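Local atomic coordinates of thiamin pyrophosphokinase family protein (PDB entry 3MEL), a protein that probably transfers a pyrophosphate group from ATP to thiamine, making thiamine diphosphate. Residues 145-149 / 192-198; 152-158 / 207-213. All blocks are in the same frame, centred on the assembly; numbering follows the deposited sequence.

Contact 1: 145-149 / 192-198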
loop_
_atom_site.group_PDB
_atom_site.type_symbol
_atom_site.label_atom_id
_atom_site.label_comp_id
_atom_site.label_asym_id
_atom_site.label_seq_id
_atom_site.Cartn_x
_atom_site.Cartn_y
_atom_site.Cartn_z
ATOM N N TYR A 145 -9.192 -21.100 -8.492
ATOM C CA TYR A 145 -9.168 -20.089 -9.539
ATOM C C TYR A 145 -8.055 -20.249 -10.568
ATOM O O TYR A 145 -6.998 -20.830 -10.289
ATOM C CB TYR A 145 -9.097 -18.691 -8.905
ATOM C CG TYR A 145 -10.212 -18.459 -7.919
ATOM C CD1 TYR A 145 -11.522 -18.381 -8.348
ATOM C CD2 TYR A 145 -9.962 -18.341 -6.562
ATOM C CE1 TYR A 145 -12.549 -18.190 -7.464
ATOM C CE2 TYR A 145 -10.990 -18.152 -5.672
ATOM C CZ TYR A 145 -12.286 -18.080 -6.134
ATOM O OH TYR A 145 -13.341 -17.891 -5.270
ATOM N N ILE A 146 -8.318 -19.743 -11.769
ATOM C CA ILE A 146 -7.273 -19.569 -12.766
ATOM C C ILE A 146 -6.974 -18.077 -12.871
ATOM O O ILE A 146 -7.879 -17.246 -12.836
ATOM C CB ILE A 146 -7.660 -20.172 -14.145
ATOM C CG1 ILE A 146 -9.028 -19.634 -14.583
ATOM C CG2 ILE A 146 -7.660 -21.692 -14.069
ATOM C CD1 ILE A 146 -9.580 -20.206 -15.906
ATOM N N VAL A 147 -5.699 -17.738 -12.964
ATOM C CA VAL A 147 -5.291 -16.350 -12.983
ATOM C C VAL A 147 -4.576 -16.065 -14.294
ATOM O O VAL A 147 -3.379 -16.331 -14.421
ATOM C CB VAL A 147 -4.358 -16.040 -11.800
ATOM C CG1 VAL A 147 -3.879 -14.602 -11.859
ATOM C CG2 VAL A 147 -5.062 -16.339 -10.480
ATOM N N PRO A 148 -5.308 -15.527 -15.280
ATOM C CA PRO A 148 -4.698 -15.312 -16.597
ATOM C C PRO A 148 -3.654 -14.200 -16.534
ATOM O O PRO A 148 -3.937 -13.131 -15.996
ATOM C CB PRO A 148 -5.888 -14.887 -17.479
ATOM C CG PRO A 148 -7.122 -15.238 -16.685
ATOM C CD PRO A 148 -6.713 -15.100 -15.248
ATOM N N LYS A 149 -2.469 -14.443 -17.076
ATOM C CA LYS A 149 -1.438 -13.428 -17.051
ATOM C C LYS A 149 -1.784 -12.202 -17.893
ATOM O O LYS A 149 -2.282 -12.310 -19.019
ATOM C CB LYS A 149 -0.118 -13.994 -17.527
ATOM C CG LYS A 149 0.984 -12.964 -17.564
ATOM C CD LYS A 149 2.197 -13.530 -18.243
ATOM C CE LYS A 149 3.155 -12.448 -18.640
ATOM N NZ LYS A 149 4.017 -12.133 -17.492
ATOM N N PHE A 192 4.860 -16.069 -13.498
ATOM C CA PHE A 192 4.123 -17.003 -14.327
ATOM C C PHE A 192 5.114 -17.881 -15.067
ATOM O O PHE A 192 6.146 -17.395 -15.537
ATOM C CB PHE A 192 3.281 -16.250 -15.346
ATOM C CG PHE A 192 2.050 -15.627 -14.769
ATOM C CD1 PHE A 192 0.872 -16.357 -14.673
ATOM C CD2 PHE A 192 2.062 -14.310 -14.320
ATOM C CE1 PHE A 192 -0.270 -15.790 -14.143
ATOM C CE2 PHE A 192 0.919 -13.736 -13.787
ATOM C CZ PHE A 192 -0.246 -14.477 -13.694
ATOM N N ILE A 193 4.818 -19.173 -15.167
ATOM C CA ILE A 193 5.591 -20.026 -16.055
ATOM C C ILE A 193 4.805 -20.266 -17.352
ATOM O O ILE A 193 5.389 -20.410 -18.429
ATOM C CB ILE A 193 6.053 -21.348 -15.388
ATOM C CG1 ILE A 193 4.864 -22.145 -14.857
ATOM C CG2 ILE A 193 7.073 -21.076 -14.272
ATOM C CD1 ILE A 193 5.280 -23.441 -14.175
ATOM N N GLU A 194 3.479 -20.274 -17.249
ATOM C CA GLU A 194 2.628 -20.366 -18.431
ATOM C C GLU A 194 1.951 -19.018 -18.691
ATOM O O GLU A 194 2.471 -17.965 -18.308
ATOM C CB GLU A 194 1.564 -21.450 -18.246
ATOM C CG GLU A 194 2.112 -22.815 -17.856
ATOM C CD GLU A 194 1.010 -23.778 -17.453
ATOM O OE1 GLU A 194 -0.120 -23.300 -17.182
ATOM O OE2 GLU A 194 1.277 -25.003 -17.415
ATOM N N GLU A 195 0.786 -19.054 -19.331
ATOM C CA GLU A 195 0.014 -17.842 -19.546
ATOM C C GLU A 195 -1.035 -17.700 -18.442
ATOM O O GLU A 195 -1.786 -16.712 -18.384
ATOM C CB GLU A 195 -0.645 -17.869 -20.929
ATOM C CG GLU A 195 0.343 -18.111 -22.081
ATOM C CD GLU A 195 1.523 -17.141 -22.069
ATOM O OE1 GLU A 195 1.284 -15.908 -22.114
ATOM O OE2 GLU A 195 2.686 -17.616 -22.021
ATOM N N ALA A 196 -1.084 -18.696 -17.564
ATOM C CA ALA A 196 -2.056 -18.690 -16.491
ATOM C C ALA A 196 -1.480 -19.414 -15.307
ATOM O O ALA A 196 -0.735 -20.375 -15.471
ATOM C CB ALA A 196 -3.354 -19.355 -16.929
ATOM N N ALA A 197 -1.821 -18.949 -14.111
ATOM C CA ALA A 197 -1.463 -19.661 -12.897
ATOM C C ALA A 197 -2.758 -20.126 -12.258
ATOM O O ALA A 197 -3.836 -19.805 -12.742
ATOM C CB ALA A 197 -0.684 -18.773 -11.975
ATOM N N ALA A 198 -2.660 -20.915 -11.198
ATOM C CA ALA A 198 -3.854 -21.319 -10.472
ATOM C C ALA A 198 -3.587 -21.375 -8.968
ATOM O O ALA A 198 -2.434 -21.467 -8.543
ATOM C CB ALA A 198 -4.372 -22.647 -10.985
#

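Contact 2: 152-158 / 207-213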
loop_
_atom_site.group_PDB
_atom_site.type_symbol
_atom_site.label_atom_id
_atom_site.label_comp_id
_atom_site.label_asym_id
_atom_site.label_seq_id
_atom_site.Cartn_x
_atom_site.Cartn_y
_atom_site.Cartn_z
ATOM N N ASP A 152 1.537 -7.290 -20.251
ATOM C CA ASP A 152 2.581 -6.305 -19.929
ATOM C C ASP A 152 3.230 -6.462 -18.533
ATOM O O ASP A 152 4.065 -5.651 -18.143
ATOM C CB ASP A 152 2.026 -4.884 -20.064
ATOM C CG ASP A 152 1.340 -4.404 -18.788
ATOM O OD1 ASP A 152 0.366 -5.065 -18.334
ATOM O OD2 ASP A 152 1.777 -3.368 -18.229
ATOM N N LYS A 153 2.859 -7.498 -17.791
ATOM C CA LYS A 153 3.301 -7.636 -16.409
ATOM C C LYS A 153 4.358 -8.737 -16.237
ATOM O O LYS A 153 4.340 -9.717 -16.955
ATOM C CB LYS A 153 2.097 -7.911 -15.506
ATOM C CG LYS A 153 1.012 -6.857 -15.550
ATOM C CD LYS A 153 1.475 -5.537 -14.947
ATOM C CE LYS A 153 0.297 -4.592 -14.655
ATOM N NZ LYS A 153 -0.386 -4.078 -15.882
ATOM N N GLU A 154 5.263 -8.572 -15.275
ATOM C CA GLU A 154 6.326 -9.548 -15.024
ATOM C C GLU A 154 6.119 -10.403 -13.769
ATOM O O GLU A 154 6.572 -11.549 -13.716
ATOM C CB GLU A 154 7.685 -8.843 -14.927
ATOM C CG GLU A 154 7.991 -7.925 -16.107
ATOM C CD GLU A 154 8.990 -6.817 -15.766
ATOM O OE1 GLU A 154 9.805 -6.465 -16.657
ATOM O OE2 GLU A 154 8.949 -6.294 -14.616
ATOM N N TYR A 155 5.443 -9.851 -12.765
ATOM C CA TYR A 155 5.381 -10.491 -11.458
ATOM C C TYR A 155 3.973 -10.897 -11.048
ATOM O O TYR A 155 2.995 -10.344 -11.533
ATOM C CB TYR A 155 6.030 -9.589 -10.410
ATOM C CG TYR A 155 7.471 -9.248 -10.747
ATOM C CD1 TYR A 155 8.471 -10.222 -10.677
ATOM C CD2 TYR A 155 7.834 -7.963 -11.140
ATOM C CE1 TYR A 155 9.777 -9.928 -10.987
ATOM C CE2 TYR A 155 9.150 -7.658 -11.449
ATOM C CZ TYR A 155 10.118 -8.647 -11.367
ATOM O OH TYR A 155 11.432 -8.363 -11.681
ATOM N N LEU A 156 3.887 -11.887 -10.169
ATOM C CA LEU A 156 2.621 -12.348 -9.624
ATOM C C LEU A 156 2.725 -12.374 -8.094
ATOM O O LEU A 156 3.774 -12.673 -7.537
ATOM C CB LEU A 156 2.295 -13.742 -10.173
ATOM C CG LEU A 156 1.062 -14.503 -9.666
ATOM C CD1 LEU A 156 -0.258 -13.743 -9.909
ATOM C CD2 LEU A 156 1.012 -15.901 -10.262
ATOM N N ALA A 157 1.649 -12.050 -7.402
ATOM C CA ALA A 157 1.720 -11.985 -5.955
ATOM C C ALA A 157 0.420 -12.442 -5.333
ATOM O O ALA A 157 -0.674 -12.134 -5.819
ATOM C CB ALA A 157 2.045 -10.595 -5.516
ATOM N N TYR A 158 0.545 -13.217 -4.268
ATOM C CA TYR A 158 -0.608 -13.540 -3.455
ATOM C C TYR A 158 -0.475 -12.828 -2.121
ATOM O O TYR A 158 0.324 -13.203 -1.256
ATOM C CB TYR A 158 -0.765 -15.045 -3.295
ATOM C CG TYR A 158 -1.040 -15.730 -4.611
ATOM C CD1 TYR A 158 -2.339 -15.954 -5.043
ATOM C CD2 TYR A 158 0.005 -16.137 -5.432
ATOM C CE1 TYR A 158 -2.586 -16.569 -6.267
ATOM C CE2 TYR A 158 -0.223 -16.749 -6.623
ATOM C CZ TYR A 158 -1.519 -16.965 -7.044
ATOM O OH TYR A 158 -1.726 -17.581 -8.252
ATOM N N ALA A 207 -5.617 -10.784 -2.266
ATOM C CA ALA A 207 -5.548 -9.806 -3.316
ATOM C C ALA A 207 -4.497 -10.317 -4.263
ATOM O O ALA A 207 -3.309 -10.289 -3.950
ATOM C CB ALA A 207 -5.137 -8.442 -2.749
ATOM N N VAL A 208 -4.916 -10.816 -5.412
ATOM C CA VAL A 208 -3.932 -11.227 -6.383
ATOM C C VAL A 208 -3.402 -9.959 -7.029
ATOM O O VAL A 208 -4.186 -9.114 -7.475
ATOM C CB VAL A 208 -4.547 -12.175 -7.411
ATOM C CG1 VAL A 208 -3.591 -12.404 -8.566
ATOM C CG2 VAL A 208 -4.920 -13.484 -6.737
ATOM N N ILE A 209 -2.081 -9.802 -7.052
ATOM C CA ILE A 209 -1.474 -8.608 -7.643
ATOM C C ILE A 209 -0.465 -8.938 -8.732
ATOM O O ILE A 209 0.436 -9.735 -8.512
ATOM C CB ILE A 209 -0.778 -7.717 -6.578
ATOM C CG1 ILE A 209 -1.801 -7.119 -5.606
ATOM C CG2 ILE A 209 0.021 -6.607 -7.243
ATOM C CD1 ILE A 209 -1.176 -6.282 -4.520
ATOM N N GLN A 210 -0.622 -8.324 -9.904
ATOM C CA GLN A 210 0.353 -8.452 -10.983
ATOM C C GLN A 210 1.036 -7.118 -11.217
ATOM O O GLN A 210 0.378 -6.095 -11.294
ATOM C CB GLN A 210 -0.312 -8.936 -12.268
ATOM C CG GLN A 210 -0.905 -10.340 -12.180
ATOM C CD GLN A 210 -1.363 -10.872 -13.535
ATOM O OE1 GLN A 210 -2.474 -11.388 -13.663
ATOM N NE2 GLN A 210 -0.501 -10.753 -14.546
ATOM N N SER A 211 2.356 -7.130 -11.355
ATOM C CA SER A 211 3.131 -5.899 -11.306
ATOM C C SER A 211 4.315 -5.985 -12.252
ATOM O O SER A 211 4.561 -7.039 -12.830
ATOM C CB SER A 211 3.614 -5.652 -9.875
ATOM O OG SER A 211 4.179 -6.827 -9.281
ATOM N N LYS A 212 5.036 -4.877 -12.418
ATOM C CA LYS A 212 6.260 -4.848 -13.231
ATOM C C LYS A 212 7.166 -3.695 -12.808
ATOM O O LYS A 212 6.734 -2.814 -12.070
ATOM C CB LYS A 212 5.935 -4.696 -14.715
ATOM C CG LYS A 212 5.473 -3.294 -15.108
ATOM C CD LYS A 212 5.081 -3.231 -16.573
ATOM C CE LYS A 212 4.355 -1.939 -16.913
ATOM N NZ LYS A 212 3.836 -1.938 -18.319
ATOM N N ASP A 213 8.406 -3.676 -13.295
ATOM C CA ASP A 213 9.340 -2.650 -12.836
ATOM C C ASP A 213 9.246 -1.297 -13.563
ATOM O O ASP A 213 8.546 -1.156 -14.562
ATOM C CB ASP A 213 10.779 -3.176 -12.785
ATOM C CG ASP A 213 11.052 -4.010 -11.534
ATOM O OD1 ASP A 213 10.521 -3.672 -10.444
ATOM O OD2 ASP A 213 11.800 -5.009 -11.652
#

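Contact 1: 145-149 / 192-198
Val147 and Ala197 face each other as an antiparallel hydrogen-bonded pair, with Val147 N to Ala197 O at 2.8 Å and Ala197 N to Val147 O at 3.1 Å, and their strand segments, 145-148 and 196-198, run at 153° to one another. The pairs on either side, Ile146 with Ala198 and Pro148 with Ala196, are non-hydrogen-bonded, as suits a proline, which has no N-H to give. Just past the strand, Lys149 N donates to Glu195 O over 2.7 Å, a nearly straight bond that carries the pairing into the loop.

The side chains divide between two faces. Ile146, Pro148, Ala196 and Ala198 share the outer one, where Arg171 lies against Ile146 and Ala196. Val147 and Ala197 point to the buried one, and there the ring of Phe192 folds back under the strand ends. One ring face receives the aliphatic part of Lys149: CB sits 3.6 Å from the ring centroid, almost exactly on its normal, in a CH-pi contact, and CG follows at 3.7 Å from Phe192 CD2. With CG anti to the backbone N (chi1 178°), the chain beyond CB continues across the same ring face, extended until a bend at its last torsion; NZ then hydrogen-bonds to Lys153 O. Val147 O lies at the ring edge, near its plane, 3.2 Å from Phe192 CE1, while Val147 CG1 reaches CZ at about a right angle to the phenylalanine side chain.

Strand 144-148 is an edge of a three-stranded antiparallel sheet with 196-200 in the middle and 167-170 beyond. The contact is thus edge-strand pairing in the beta-rich region assigned to vitamin B1 binding, its buried face packed on strands 155-160 and 206-211 of the larger sheet.

Contact 2: 152-158 / 207-213
Leu156 and Val208 meet in the tightly packed half of this antiparallel pairing, CD1 to CG1 at 3.8 Å, and Tyr158 lies alongside Val208 on the same face, which turns toward Val147, Ala197 and Phe199. On the other face Ala157 CB rests against Ile209 CB, and the second subunit packs over both with Asp107 and Ile106; farther along, its Arg105 forms a cation-pi contact with the Tyr155 ring.

The regular pairing then gives way to a classic beta bulge: Glu154 N and Tyr155 N, at 3.0 and 2.9 Å, both donate to Ser211 O, reaching it from opposite faces of its carbonyl plane. Beyond it lies the solvent side, with Asp152, Glu154 and Asp213 exposed. The extended Lys212 chain crosses Asp152 at about a right angle, and its NZ forms a salt bridge to the anti lone pair of OD2, whereas Lys153 NZ takes OD1 on its syn side at 2.7 Å. Glu154 OE2 accepts from Asp213 N, 35° out of the carboxylate plane, and Tyr155 OH makes a weak bond to Asp213 OD2.

Shared between two lysines, the Asp152 carboxylate is probably kept ionised, and its two bonds would restrict its rotation.

How the contacts relate
Contacts 1 and 2 show how two beta sheets can be built from alternating stretches of one chain. Their centres are 11 Å apart, and their segments come in the order 145-149, 152-158, 192-198, 207-213, so each contact pairs an earlier segment with a later one. Contact 1 belongs to the small three-stranded sheet, contact 2 to the large mixed sheet that continues into the catalytic domain. Between them, Ala197 CB meets Leu156 CD2 at 3.7 Å, and Gln210 packs against Lys149 and Phe192. The chain passes from small sheet to large twice, from 144-148 to 155-160 and from 196-200 to 206-211, and the two sheets pack together here; the large one's other face at contact 2 meets the second subunit.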